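Local coordinates for probable chitinase (PDB 5JH8), which probably binds chitin and hydrolyses its beta-1,4 glycosidic bonds, at residues S144-S149 with P156-Y161; V28-Y33 with P47-A52; G215-G220 with W272-R277; S87-A92 with S124-V129. All blocks are in the same frame, centred on the assembly; numbering follows the deposited sequence.

Interaction 1 (S144-S149 with P156-Y161)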
loop_
_atom_site.group_PDB
_atom_site.type_symbol
_atom_site.label_atom_id
_atom_site.label_comp_id
_atom_site.label_asym_id
_atom_site.label_seq_id
_atom_site.Cartn_x
_atom_site.Cartn_y
_atom_site.Cartn_z
ATOM N N SER A 144 -6.129 -4.160 1.885
ATOM C CA SER A 144 -4.992 -3.383 2.368
ATOM C C SER A 144 -5.158 -3.164 3.867
ATOM O O SER A 144 -6.223 -2.752 4.325
ATOM C CB SER A 144 -4.897 -2.042 1.635
ATOM O OG SER A 144 -4.675 -2.239 0.243
ATOM N N VAL A 145 -4.131 -3.503 4.635
ATOM C CA VAL A 145 -4.202 -3.318 6.081
ATOM C C VAL A 145 -2.972 -2.570 6.564
ATOM O O VAL A 145 -1.903 -2.643 5.944
ATOM C CB VAL A 145 -4.339 -4.648 6.832
ATOM C CG1 VAL A 145 -5.591 -5.359 6.415
ATOM C CG2 VAL A 145 -3.118 -5.510 6.612
ATOM N N PRO A 146 -3.091 -1.863 7.678
ATOM C CA PRO A 146 -1.914 -1.251 8.297
ATOM C C PRO A 146 -0.970 -2.333 8.797
ATOM O O PRO A 146 -1.395 -3.431 9.168
ATOM C CB PRO A 146 -2.493 -0.433 9.463
ATOM C CG PRO A 146 -3.943 -0.344 9.219
ATOM C CD PRO A 146 -4.332 -1.518 8.409
ATOM N N ALA A 147 0.312 -1.984 8.847
ATOM C CA ALA A 147 1.382 -2.883 9.258
ATOM C C ALA A 147 1.679 -2.659 10.732
ATOM O O ALA A 147 1.983 -1.529 11.149
ATOM C CB ALA A 147 2.631 -2.606 8.430
ATOM N N PHE A 148 1.606 -3.737 11.508
ATOM C CA PHE A 148 1.855 -3.666 12.946
ATOM C C PHE A 148 2.166 -5.066 13.462
ATOM O O PHE A 148 1.988 -6.064 12.762
ATOM C CB PHE A 148 0.677 -3.042 13.715
ATOM C CG PHE A 148 -0.645 -3.737 13.501
ATOM C CD1 PHE A 148 -1.033 -4.799 14.290
ATOM C CD2 PHE A 148 -1.512 -3.307 12.504
ATOM C CE1 PHE A 148 -2.227 -5.430 14.085
ATOM C CE2 PHE A 148 -2.722 -3.920 12.314
ATOM C CZ PHE A 148 -3.080 -4.996 13.097
ATOM N N SER A 149 2.648 -5.123 14.703
ATOM C CA SER A 149 2.936 -6.394 15.355
ATOM C C SER A 149 2.200 -6.458 16.688
ATOM O O SER A 149 1.357 -5.611 16.982
ATOM C CB SER A 149 4.456 -6.604 15.523
ATOM O OG SER A 149 5.055 -5.654 16.387
ATOM N N PRO A 156 -5.674 1.928 19.176
ATOM C CA PRO A 156 -6.930 2.316 18.501
ATOM C C PRO A 156 -6.849 2.341 16.980
ATOM O O PRO A 156 -7.872 2.157 16.313
ATOM C CB PRO A 156 -7.223 3.711 19.068
ATOM C CG PRO A 156 -6.526 3.737 20.351
ATOM C CD PRO A 156 -5.311 2.880 20.245
ATOM N N ALA A 157 -5.677 2.593 16.409
ATOM C CA ALA A 157 -5.536 2.648 14.961
ATOM C C ALA A 157 -5.524 1.269 14.319
ATOM O O ALA A 157 -5.779 1.158 13.118
ATOM C CB ALA A 157 -4.241 3.371 14.582
ATOM N N ASN A 158 -5.222 0.231 15.091
ATOM C CA ASN A 158 -4.973 -1.098 14.563
ATOM C C ASN A 158 -5.998 -2.144 14.977
ATOM O O ASN A 158 -6.139 -3.156 14.277
ATOM C CB ASN A 158 -3.588 -1.575 15.018
ATOM C CG ASN A 158 -2.478 -0.704 14.502
ATOM O OD1 ASN A 158 -2.583 -0.167 13.404
ATOM N ND2 ASN A 158 -1.406 -0.559 15.281
ATOM N N TYR A 159 -6.715 -1.936 16.085
ATOM C CA TYR A 159 -7.580 -2.986 16.602
ATOM C C TYR A 159 -8.737 -3.305 15.656
ATOM O O TYR A 159 -9.279 -4.414 15.710
ATOM C CB TYR A 159 -8.104 -2.620 18.000
ATOM C CG TYR A 159 -8.836 -3.763 18.664
ATOM C CD1 TYR A 159 -8.146 -4.878 19.117
ATOM C CD2 TYR A 159 -10.210 -3.735 18.838
ATOM C CE1 TYR A 159 -8.796 -5.929 19.699
ATOM C CE2 TYR A 159 -10.878 -4.782 19.442
ATOM C CZ TYR A 159 -10.164 -5.878 19.866
ATOM O OH TYR A 159 -10.802 -6.934 20.471
ATOM N N GLY A 160 -9.126 -2.384 14.776
ATOM C CA GLY A 160 -10.161 -2.705 13.808
ATOM C C GLY A 160 -9.772 -3.772 12.804
ATOM O O GLY A 160 -10.648 -4.259 12.086
ATOM N N TYR A 161 -8.483 -4.130 12.735
ATOM C CA TYR A 161 -7.961 -5.058 11.735
ATOM C C TYR A 161 -7.571 -6.379 12.400
ATOM O O TYR A 161 -6.550 -6.472 13.093
ATOM C CB TYR A 161 -6.787 -4.444 10.994
ATOM C CG TYR A 161 -7.160 -3.147 10.319
ATOM C CD1 TYR A 161 -7.722 -3.147 9.050
ATOM C CD2 TYR A 161 -7.001 -1.937 10.962
ATOM C CE1 TYR A 161 -8.084 -1.982 8.420
ATOM C CE2 TYR A 161 -7.378 -0.754 10.362
ATOM C CZ TYR A 161 -7.911 -0.769 9.082
ATOM O OH TYR A 161 -8.276 0.431 8.513
#

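Interaction 2 (V28-Y33 with P47-A52)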
loop_
_atom_site.group_PDB
_atom_site.type_symbol
_atom_site.label_atom_id
_atom_site.label_comp_id
_atom_site.label_asym_id
_atom_site.label_seq_id
_atom_site.Cartn_x
_atom_site.Cartn_y
_atom_site.Cartn_z
ATOM N N VAL A 28 -2.007 -4.874 -10.904
ATOM C CA VAL A 28 -2.123 -3.447 -10.610
ATOM C C VAL A 28 -3.368 -3.183 -9.790
ATOM O O VAL A 28 -4.453 -3.664 -10.133
ATOM C CB VAL A 28 -2.167 -2.617 -11.907
ATOM C CG1 VAL A 28 -2.334 -1.129 -11.607
ATOM C CG2 VAL A 28 -0.919 -2.840 -12.722
ATOM N N ALA A 29 -3.210 -2.395 -8.737
ATOM C CA ALA A 29 -4.317 -1.844 -7.986
ATOM C C ALA A 29 -4.664 -0.476 -8.561
ATOM O O ALA A 29 -3.845 0.443 -8.513
ATOM C CB ALA A 29 -3.942 -1.734 -6.519
ATOM N N VAL A 30 -5.862 -0.361 -9.123
ATOM C CA VAL A 30 -6.314 0.847 -9.814
ATOM C C VAL A 30 -7.050 1.687 -8.776
ATOM O O VAL A 30 -8.227 1.456 -8.481
ATOM C CB VAL A 30 -7.170 0.508 -11.033
ATOM C CG1 VAL A 30 -7.621 1.762 -11.718
ATOM C CG2 VAL A 30 -6.376 -0.371 -12.012
ATOM N N ASP A 31 -6.312 2.633 -8.183
ATOM C CA ASP A 31 -6.727 3.408 -7.006
ATOM C C ASP A 31 -7.429 4.693 -7.451
ATOM O O ASP A 31 -6.891 5.800 -7.345
ATOM C CB ASP A 31 -5.493 3.703 -6.155
ATOM C CG ASP A 31 -5.776 4.596 -4.979
ATOM O OD1 ASP A 31 -6.677 4.253 -4.196
ATOM O OD2 ASP A 31 -5.074 5.619 -4.815
ATOM N N PHE A 32 -8.653 4.521 -7.962
ATOM C CA PHE A 32 -9.403 5.624 -8.552
ATOM C C PHE A 32 -10.838 5.712 -8.062
ATOM O O PHE A 32 -11.627 6.461 -8.651
ATOM C CB PHE A 32 -9.352 5.553 -10.090
ATOM C CG PHE A 32 -8.129 6.202 -10.672
ATOM C CD1 PHE A 32 -6.877 5.626 -10.565
ATOM C CD2 PHE A 32 -8.240 7.415 -11.310
ATOM C CE1 PHE A 32 -5.761 6.255 -11.073
ATOM C CE2 PHE A 32 -7.136 8.050 -11.811
ATOM C CZ PHE A 32 -5.892 7.466 -11.698
ATOM N N TYR A 33 -11.192 5.003 -6.991
ATOM C CA TYR A 33 -12.586 4.798 -6.653
ATOM C C TYR A 33 -12.824 4.945 -5.157
ATOM O O TYR A 33 -12.007 4.513 -4.336
ATOM C CB TYR A 33 -13.044 3.403 -7.107
ATOM C CG TYR A 33 -12.634 3.105 -8.539
ATOM C CD1 TYR A 33 -13.304 3.675 -9.603
ATOM C CD2 TYR A 33 -11.528 2.300 -8.824
ATOM C CE1 TYR A 33 -12.916 3.424 -10.901
ATOM C CE2 TYR A 33 -11.139 2.058 -10.110
ATOM C CZ TYR A 33 -11.825 2.619 -11.153
ATOM O OH TYR A 33 -11.435 2.340 -12.443
ATOM N N PRO A 47 -10.133 11.760 -13.165
ATOM C CA PRO A 47 -10.736 11.185 -14.372
ATOM C C PRO A 47 -10.660 9.664 -14.379
ATOM O O PRO A 47 -9.676 9.066 -13.932
ATOM C CB PRO A 47 -9.889 11.781 -15.499
ATOM C CG PRO A 47 -9.369 13.031 -14.945
ATOM C CD PRO A 47 -9.095 12.741 -13.502
ATOM N N ALA A 48 -11.697 9.040 -14.918
ATOM C CA ALA A 48 -11.769 7.591 -14.947
ATOM C C ALA A 48 -10.568 7.020 -15.693
ATOM O O ALA A 48 -10.250 7.488 -16.798
ATOM C CB ALA A 48 -13.056 7.144 -15.635
ATOM N N PRO A 49 -9.897 6.002 -15.147
ATOM C CA PRO A 49 -8.658 5.479 -15.728
ATOM C C PRO A 49 -8.923 4.419 -16.804
ATOM O O PRO A 49 -8.348 3.325 -16.796
ATOM C CB PRO A 49 -7.938 4.922 -14.499
ATOM C CG PRO A 49 -9.061 4.391 -13.678
ATOM C CD PRO A 49 -10.171 5.399 -13.830
ATOM N N ASN A 50 -9.813 4.731 -17.742
ATOM C CA ASN A 50 -10.237 3.709 -18.692
ATOM C C ASN A 50 -9.118 3.325 -19.654
ATOM O O ASN A 50 -9.040 2.170 -20.091
ATOM C CB ASN A 50 -11.509 4.160 -19.394
ATOM C CG ASN A 50 -12.663 4.360 -18.398
ATOM O OD1 ASN A 50 -12.776 3.597 -17.424
ATOM N ND2 ASN A 50 -13.475 5.392 -18.604
ATOM N N ASP A 51 -8.223 4.266 -19.931
ATOM C CA ASP A 51 -7.036 4.008 -20.734
ATOM C C ASP A 51 -6.096 3.020 -20.050
ATOM O O ASP A 51 -5.545 2.117 -20.694
ATOM C CB ASP A 51 -6.327 5.350 -21.012
ATOM C CG ASP A 51 -6.092 6.241 -19.743
ATOM O OD1 ASP A 51 -6.473 5.883 -18.620
ATOM O OD2 ASP A 51 -5.518 7.336 -19.920
ATOM N N ALA A 52 -5.870 3.203 -18.750
ATOM C CA ALA A 52 -5.017 2.304 -17.989
ATOM C C ALA A 52 -5.601 0.898 -17.950
ATOM O O ALA A 52 -4.876 -0.107 -18.111
ATOM C CB ALA A 52 -4.819 2.853 -16.577
HETATM O O HOH W 1 -13.063 3.261 -14.416
#

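Interaction 3 (G215-G220 with W272-R277). With 6KY ((2S)-2-(dimethylamino)-4-(methylselanyl)butanoic acid), chain E.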
loop_
_atom_site.group_PDB
_atom_site.type_symbol
_atom_site.label_atom_id
_atom_site.label_comp_id
_atom_site.label_asym_id
_atom_site.label_seq_id
_atom_site.Cartn_x
_atom_site.Cartn_y
_atom_site.Cartn_z
ATOM N N GLY A 215 4.872 -4.492 1.628
ATOM C CA GLY A 215 4.771 -3.201 0.963
ATOM C C GLY A 215 6.100 -2.482 0.990
ATOM O O GLY A 215 6.783 -2.436 2.022
ATOM N N ILE A 216 6.458 -1.899 -0.153
ATOM C CA ILE A 216 7.725 -1.182 -0.305
ATOM C C ILE A 216 7.420 0.191 -0.884
ATOM O O ILE A 216 6.751 0.295 -1.917
ATOM C CB ILE A 216 8.711 -1.931 -1.221
ATOM C CG1 ILE A 216 8.890 -3.372 -0.741
ATOM C CG2 ILE A 216 10.022 -1.167 -1.312
ATOM C CD1 ILE A 216 9.753 -4.226 -1.673
ATOM N N PRO A 217 7.877 1.262 -0.230
ATOM C CA PRO A 217 7.600 2.607 -0.731
ATOM C C PRO A 217 8.607 3.036 -1.784
ATOM O O PRO A 217 9.805 2.781 -1.668
ATOM C CB PRO A 217 7.753 3.463 0.528
ATOM C CG PRO A 217 8.886 2.763 1.288
ATOM C CD PRO A 217 8.655 1.282 1.036
ATOM N N ALA A 218 8.106 3.735 -2.797
ATOM C CA ALA A 218 8.935 4.456 -3.766
ATOM C C ALA A 218 9.102 5.908 -3.369
ATOM O O ALA A 218 9.112 6.813 -4.207
ATOM C CB ALA A 218 8.352 4.317 -5.168
ATOM N N TYR A 219 9.242 6.134 -2.066
ATOM C CA TYR A 219 9.338 7.471 -1.510
ATOM C C TYR A 219 9.947 7.343 -0.118
ATOM O O TYR A 219 10.037 6.248 0.464
ATOM C CB TYR A 219 7.958 8.183 -1.423
ATOM C CG TYR A 219 7.013 7.512 -0.438
ATOM C CD1 TYR A 219 6.186 6.458 -0.812
ATOM C CD2 TYR A 219 6.989 7.911 0.877
ATOM C CE1 TYR A 219 5.395 5.811 0.095
ATOM C CE2 TYR A 219 6.204 7.261 1.814
ATOM C CZ TYR A 219 5.411 6.208 1.419
ATOM O OH TYR A 219 4.622 5.521 2.301
ATOM N N GLY A 220 10.329 8.505 0.410
ATOM C CA GLY A 220 10.631 8.700 1.807
ATOM C C GLY A 220 10.058 10.028 2.240
ATOM O O GLY A 220 9.228 10.608 1.533
ATOM N N TRP A 272 14.629 10.468 5.576
ATOM C CA TRP A 272 14.715 9.013 5.620
ATOM C C TRP A 272 14.055 8.465 4.362
ATOM O O TRP A 272 12.921 8.846 4.046
ATOM C CB TRP A 272 14.021 8.439 6.850
ATOM C CG TRP A 272 14.805 8.598 8.108
ATOM C CD1 TRP A 272 14.737 9.641 8.985
ATOM C CD2 TRP A 272 15.768 7.685 8.647
ATOM N NE1 TRP A 272 15.585 9.430 10.045
ATOM C CE2 TRP A 272 16.236 8.239 9.857
ATOM C CE3 TRP A 272 16.282 6.463 8.229
ATOM C CZ2 TRP A 272 17.208 7.606 10.644
ATOM C CZ3 TRP A 272 17.224 5.843 8.998
ATOM C CH2 TRP A 272 17.677 6.403 10.199
ATOM N N THR A 273 14.760 7.588 3.643
ATOM C CA THR A 273 14.240 7.038 2.404
ATOM C C THR A 273 14.917 5.696 2.140
ATOM O O THR A 273 15.550 5.098 3.024
ATOM C CB THR A 273 14.373 8.050 1.259
ATOM O OG1 THR A 273 13.619 7.570 0.147
ATOM C CG2 THR A 273 15.824 8.291 0.893
ATOM N N GLU A 274 14.746 5.224 0.913
ATOM C CA GLU A 274 15.243 3.940 0.434
ATOM C C GLU A 274 16.401 4.159 -0.535
ATOM O O GLU A 274 16.582 5.248 -1.095
ATOM C CB GLU A 274 14.157 3.152 -0.327
ATOM C CG GLU A 274 12.834 2.956 0.425
ATOM C CD GLU A 274 12.992 2.194 1.718
ATOM O OE1 GLU A 274 13.789 1.213 1.740
ATOM O OE2 GLU A 274 12.328 2.575 2.712
ATOM N N ASN A 275 17.182 3.092 -0.744
ATOM C CA ASN A 275 18.082 3.030 -1.888
ATOM C C ASN A 275 17.936 1.664 -2.552
ATOM O O ASN A 275 17.054 0.887 -2.204
ATOM C CB ASN A 275 19.532 3.382 -1.506
ATOM C CG ASN A 275 20.194 2.329 -0.642
ATOM O OD1 ASN A 275 19.609 1.312 -0.307
ATOM N ND2 ASN A 275 21.434 2.598 -0.248
ATOM N N ALA A 276 18.783 1.350 -3.529
ATOM C CA ALA A 276 18.613 0.085 -4.239
ATOM C C ALA A 276 18.847 -1.101 -3.311
ATOM O O ALA A 276 18.161 -2.125 -3.416
ATOM C CB ALA A 276 19.537 0.031 -5.453
ATOM N N ARG A 277 19.837 -1.000 -2.418
ATOM C CA ARG A 277 20.091 -2.083 -1.484
ATOM C C ARG A 277 18.875 -2.353 -0.605
ATOM O O ARG A 277 18.524 -3.514 -0.359
ATOM C CB ARG A 277 21.285 -1.757 -0.594
ATOM C CG ARG A 277 21.725 -2.955 0.257
ATOM C CD ARG A 277 22.929 -2.641 1.195
ATOM N NE ARG A 277 23.988 -2.022 0.432
ATOM C CZ ARG A 277 24.281 -0.731 0.435
ATOM N NH1 ARG A 277 23.744 0.120 1.314
ATOM N NH2 ARG A 277 25.156 -0.275 -0.442
HETATM N N 6KY E . 1.463 6.914 2.353
HETATM C CA 6KY E . 0.083 7.380 2.703
HETATM C C 6KY E . -0.809 7.288 1.483
HETATM O O 6KY E . -0.613 8.024 0.521
HETATM C CB 6KY E . 0.051 8.805 3.292
HETATM C CG 6KY E . 0.807 8.890 4.629
HETATM SE SE 6KY E . 0.689 10.638 5.505
HETATM C CE 6KY E . 1.940 11.567 4.331
HETATM C CN1 6KY E . 2.236 7.859 1.524
HETATM C CN2 6KY E . 1.472 5.592 1.683
HETATM O O HOH W 2 11.427 5.208 2.741
#

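Interaction 4 (S87-A92 with S124-V129)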
loop_
_atom_site.group_PDB
_atom_site.type_symbol
_atom_site.label_atom_id
_atom_site.label_comp_id
_atom_site.label_asym_id
_atom_site.label_seq_id
_atom_site.Cartn_x
_atom_site.Cartn_y
_atom_site.Cartn_z
ATOM N N SER A 87 -25.068 -1.637 7.959
ATOM C CA SER A 87 -26.380 -1.381 7.371
ATOM C C SER A 87 -26.383 -1.476 5.853
ATOM O O SER A 87 -27.404 -1.851 5.264
ATOM C CB SER A 87 -26.885 -0.007 7.819
ATOM O OG SER A 87 -25.960 1.020 7.506
ATOM N N ALA A 88 -25.278 -1.127 5.197
ATOM C CA ALA A 88 -25.204 -1.130 3.741
ATOM C C ALA A 88 -24.394 -2.304 3.214
ATOM O O ALA A 88 -23.958 -2.285 2.057
ATOM C CB ALA A 88 -24.642 0.190 3.213
ATOM N N GLN A 89 -24.213 -3.341 4.035
ATOM C CA GLN A 89 -23.343 -4.434 3.623
ATOM C C GLN A 89 -23.863 -5.125 2.376
ATOM O O GLN A 89 -23.088 -5.434 1.470
ATOM C CB GLN A 89 -23.167 -5.433 4.758
ATOM C CG GLN A 89 -22.003 -6.366 4.558
ATOM C CD GLN A 89 -21.978 -7.484 5.577
ATOM O OE1 GLN A 89 -22.598 -8.528 5.379
ATOM N NE2 GLN A 89 -21.270 -7.267 6.684
ATOM N N SER A 90 -25.163 -5.411 2.309
ATOM C CA SER A 90 -25.641 -6.191 1.171
ATOM C C SER A 90 -25.503 -5.404 -0.130
ATOM O O SER A 90 -25.193 -5.972 -1.185
ATOM C CB SER A 90 -27.084 -6.648 1.390
ATOM O OG SER A 90 -27.928 -5.549 1.632
ATOM N N GLN A 91 -25.775 -4.102 -0.075
ATOM C CA GLN A 91 -25.590 -3.250 -1.239
ATOM C C GLN A 91 -24.121 -3.164 -1.620
ATOM O O GLN A 91 -23.766 -3.307 -2.793
ATOM C CB GLN A 91 -26.153 -1.859 -0.933
ATOM C CG GLN A 91 -27.649 -1.822 -0.726
ATOM C CD GLN A 91 -28.073 -2.035 0.712
ATOM O OE1 GLN A 91 -27.303 -2.476 1.559
ATOM N NE2 GLN A 91 -29.322 -1.725 0.989
ATOM N N ALA A 92 -23.252 -2.927 -0.637
ATOM C CA ALA A 92 -21.837 -2.761 -0.930
ATOM C C ALA A 92 -21.248 -4.013 -1.548
ATOM O O ALA A 92 -20.464 -3.916 -2.490
ATOM C CB ALA A 92 -21.081 -2.404 0.346
ATOM N N SER A 124 -14.452 -7.501 9.689
ATOM C CA SER A 124 -14.109 -8.879 9.363
ATOM C C SER A 124 -15.271 -9.563 8.671
ATOM O O SER A 124 -15.077 -10.305 7.702
ATOM C CB SER A 124 -13.764 -9.640 10.637
ATOM O OG SER A 124 -12.587 -9.107 11.195
ATOM N N HIS A 125 -16.489 -9.335 9.177
ATOM C CA HIS A 125 -17.663 -9.973 8.600
ATOM C C HIS A 125 -17.916 -9.475 7.186
ATOM O O HIS A 125 -18.180 -10.271 6.278
ATOM C CB HIS A 125 -18.886 -9.753 9.492
ATOM C CG HIS A 125 -20.113 -10.435 8.982
ATOM N ND1 HIS A 125 -21.151 -9.740 8.411
ATOM C CD2 HIS A 125 -20.445 -11.745 8.901
ATOM C CE1 HIS A 125 -22.090 -10.586 8.029
ATOM N NE2 HIS A 125 -21.689 -11.809 8.318
ATOM N N PHE A 126 -17.800 -8.163 6.972
ATOM C CA PHE A 126 -17.936 -7.605 5.627
ATOM C C PHE A 126 -16.966 -8.264 4.662
ATOM O O PHE A 126 -17.349 -8.658 3.555
ATOM C CB PHE A 126 -17.718 -6.093 5.684
ATOM C CG PHE A 126 -17.486 -5.436 4.337
ATOM C CD1 PHE A 126 -18.455 -5.440 3.352
ATOM C CD2 PHE A 126 -16.283 -4.797 4.061
ATOM C CE1 PHE A 126 -18.211 -4.831 2.128
ATOM C CE2 PHE A 126 -16.053 -4.193 2.848
ATOM C CZ PHE A 126 -17.009 -4.207 1.887
ATOM N N ILE A 127 -15.704 -8.402 5.069
ATOM C CA ILE A 127 -14.690 -9.008 4.216
ATOM C C ILE A 127 -14.978 -10.491 3.984
ATOM O O ILE A 127 -14.767 -10.999 2.878
ATOM C CB ILE A 127 -13.299 -8.726 4.816
ATOM C CG1 ILE A 127 -12.984 -7.221 4.717
ATOM C CG2 ILE A 127 -12.231 -9.572 4.148
ATOM C CD1 ILE A 127 -13.055 -6.620 3.322
ATOM N N GLN A 128 -15.489 -11.200 4.987
ATOM C CA GLN A 128 -15.895 -12.592 4.785
ATOM C C GLN A 128 -16.973 -12.711 3.711
ATOM O O GLN A 128 -16.890 -13.555 2.802
ATOM C CB GLN A 128 -16.416 -13.163 6.105
ATOM C CG GLN A 128 -15.338 -13.418 7.136
ATOM C CD GLN A 128 -15.893 -13.670 8.537
ATOM O OE1 GLN A 128 -17.076 -13.451 8.806
ATOM N NE2 GLN A 128 -15.027 -14.106 9.438
ATOM N N VAL A 129 -18.016 -11.894 3.829
ATOM C CA VAL A 129 -19.123 -11.945 2.883
ATOM C C VAL A 129 -18.656 -11.525 1.497
ATOM O O VAL A 129 -19.004 -12.153 0.495
ATOM C CB VAL A 129 -20.290 -11.075 3.396
ATOM C CG1 VAL A 129 -21.409 -10.978 2.367
ATOM C CG2 VAL A 129 -20.811 -11.609 4.713
#

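Interaction 1 (S144-S149 with P156-Y161)
Two CH-pi contacts carry most of this interface, each placing an aliphatic group squarely over an aromatic face. In the first, the Pro146 ring crosses the Tyr161 side chain at about a right angle, and Pro146 CD sits 3.5 Å from the centroid of the Tyr161 ring, almost exactly on its normal. In the second the roles are reversed across the segments: Asn158 CB lies 3.7 Å from the centroid of the Phe148 ring. The rest of the Asn158 side chain runs back across the same ring, its amide stacked with the planes 16° apart and Asn158 CG 3.4 Å from Phe148 CD2. Phe148 reaches it because CG is tucked between the backbone N and the carbonyl carbon (chi1 56°).

Plain apolar contacts fill in the remainder. Val145 CG1 comes to 4.0 Å from Tyr161 CD1, and Pro146 CG to 3.6 Å from Tyr161 CE2.

Among the polar atoms, Tyr161 O lies at the edge of the Phe148 ring, near its plane. No hydrogen bond joins the segments; the polar ends are held elsewhere, Asn158 ND2 by Asp152 O and Tyr161 OH by Phe112 O. Within 156-161, Tyr161 N bonds to Asn158 O at 3.0 Å and closes a type I beta turn. The contact thus folds the beta-alpha loop back onto the C-terminal end of strand 142-146, as in a TIM barrel of family 18.

Interaction 2 (V28-Y33 with P47-A52)
Pro49 is the wedge here: its ring pushes in among Val30, Phe32 and Tyr33, and most of the buried surface gathers round it. Pro49 CB stands over the centre of the Phe32 ring, 3.9 Å from the centroid and 6° off the normal, a CH-pi contact. Pro49 CG does the closest work, 3.6 Å from Val30 CG1 and 3.4 Å from Tyr33 OH. Val30 offers that methyl because CG1 is trans to the backbone N (chi1 180°). Tyr33, in turn, lays one face of its ring over Phe32 CB, so the two aromatic side chains and the proline pack as one cluster.

Away from this core the contact thins out. Pro47 meets the Phe32 ring through its carbonyl, with Pro47 O 3.4 Å from Phe32 CD2, while Pro47 CB leads away from the strand. On the Tyr33 side a water bridges the gap, 2.7 Å from Tyr33 OH and donating to Asn50 OD1 at 3.0 Å; Asn50 itself is exposed.

Pro49 also takes the N-cap position of helix 50-58, which places the cluster just where that helix starts. Tyr8 of strand 3-8 touches Pro49 and Phe32 too, and Val67 of strand 63-68 meets Tyr33, so the cluster spans three neighbouring barrel strands.

Interaction 3 (G215-G220 with W272-R277)
Glu274 leans against Pro217 where a barrel strand of this family 18 TIM-barrel enzyme, 212-222, runs antiparallel to strand 268-273 of the excursion following it. From CB the Glu274 chain turns at once: CG is anti to the carbonyl carbon (chi1 -53°) and lies 3.7 Å from Pro217 O. A second bend, at chi2, carries CD past the Pro217 ring; the two side chains cross at about a right angle. OE2 then comes 3.7 Å from Pro217 CG and accepts from a water that also donates to Tyr219 O. That water ties the carboxylate to the strand, since no direct hydrogen bond joins the segments. The other oxygen, OE1, turns to helix 276-289, bonding Ser278 and making a salt bridge with Lys282.

Closer backbone approach occurs at Gly220, with no side chain to hold the strands apart: its CA makes a CA-H...O contact of 3.2 Å with Trp272 O.

Tyr219 points the other way, into the pocket occupied by the selenium-containing ligand 6KY. Tyr219 OH is hydrogen-bonded to Asp179 OD1, and OD2 of the same carboxylate hydrogen-bonds 6KY. Pro217 CB packs over one face of the Tyr219 ring, offset toward the rim. At the tip, Tyr219 OH lies 3.2 Å from the N-methyl carbon CN2 of 6KY.

Interaction 4 (S87-A92 with S124-V129)
Gln89 reaches across from helix 89-96 to helix 120-135 and fits between His125, Phe126 and Val129. Its chain is stretched out, with CG trans to the backbone N (chi1 -164°) and CD continuing the extension, which brings the amide to the facing helix. The Gln89 and His125 side chains cross at about a right angle, with amide and imidazole planes 39° apart. Gln89 NE2 donates to His125 ND1 over 3.0 Å with a nearly straight N-H...N angle of 164°. The ND1 acceptor lies close to the Gln89 amide plane, whereas Gln89 NE2 is tilted out of the imidazole plane.

Against Phe126 the glutamine slides past in the opposite direction. Its aliphatic part meets the ring edge, Gln89 CG lying 3.9 Å from Phe126 CD1, while NE2 comes 3.5 Å from Phe126 CA. The amide oxygen turns to the far flank, where Gln89 OE1 is 3.6 Å from Val129 CG2; that same methyl covers one face of the His125 ring, offset toward its rim. One helical turn on from Gln89, Ala92 CB adds an apolar contact of 4.2 Å to Phe126 CE1.

Gln89 NE2 has a second, weak hydrogen bond to Ser85 O. Because ND1 accepts a hydrogen bond from the amide N-H, ND1 should be unprotonated, and a neutral His125 would carry its proton on its own NE2.

In the fold
Along the chain the contacts come in the order interaction 2, interaction 4, interaction 1, interaction 3, each closing before the next opens, and all lie within the family 18 TIM-barrel range. Interactions 1, 2 and 3 involve barrel strands 142-146, 27-35 and 212-222, with centres 21 to 26 Å apart; interactions 1 and 2 sit on opposite sides of the chain's centre. Interaction 4 is farthest from interaction 3, about 35 Å between centres. Helix 120-135 of interaction 4 leads directly into strand 142-146 of interaction 1. Interactions 1 and 2 pack loop or helix-start residues against barrel strands and interaction 4 joins two outer helices, while interaction 3 alone reaches the ligand pocket, through Tyr219.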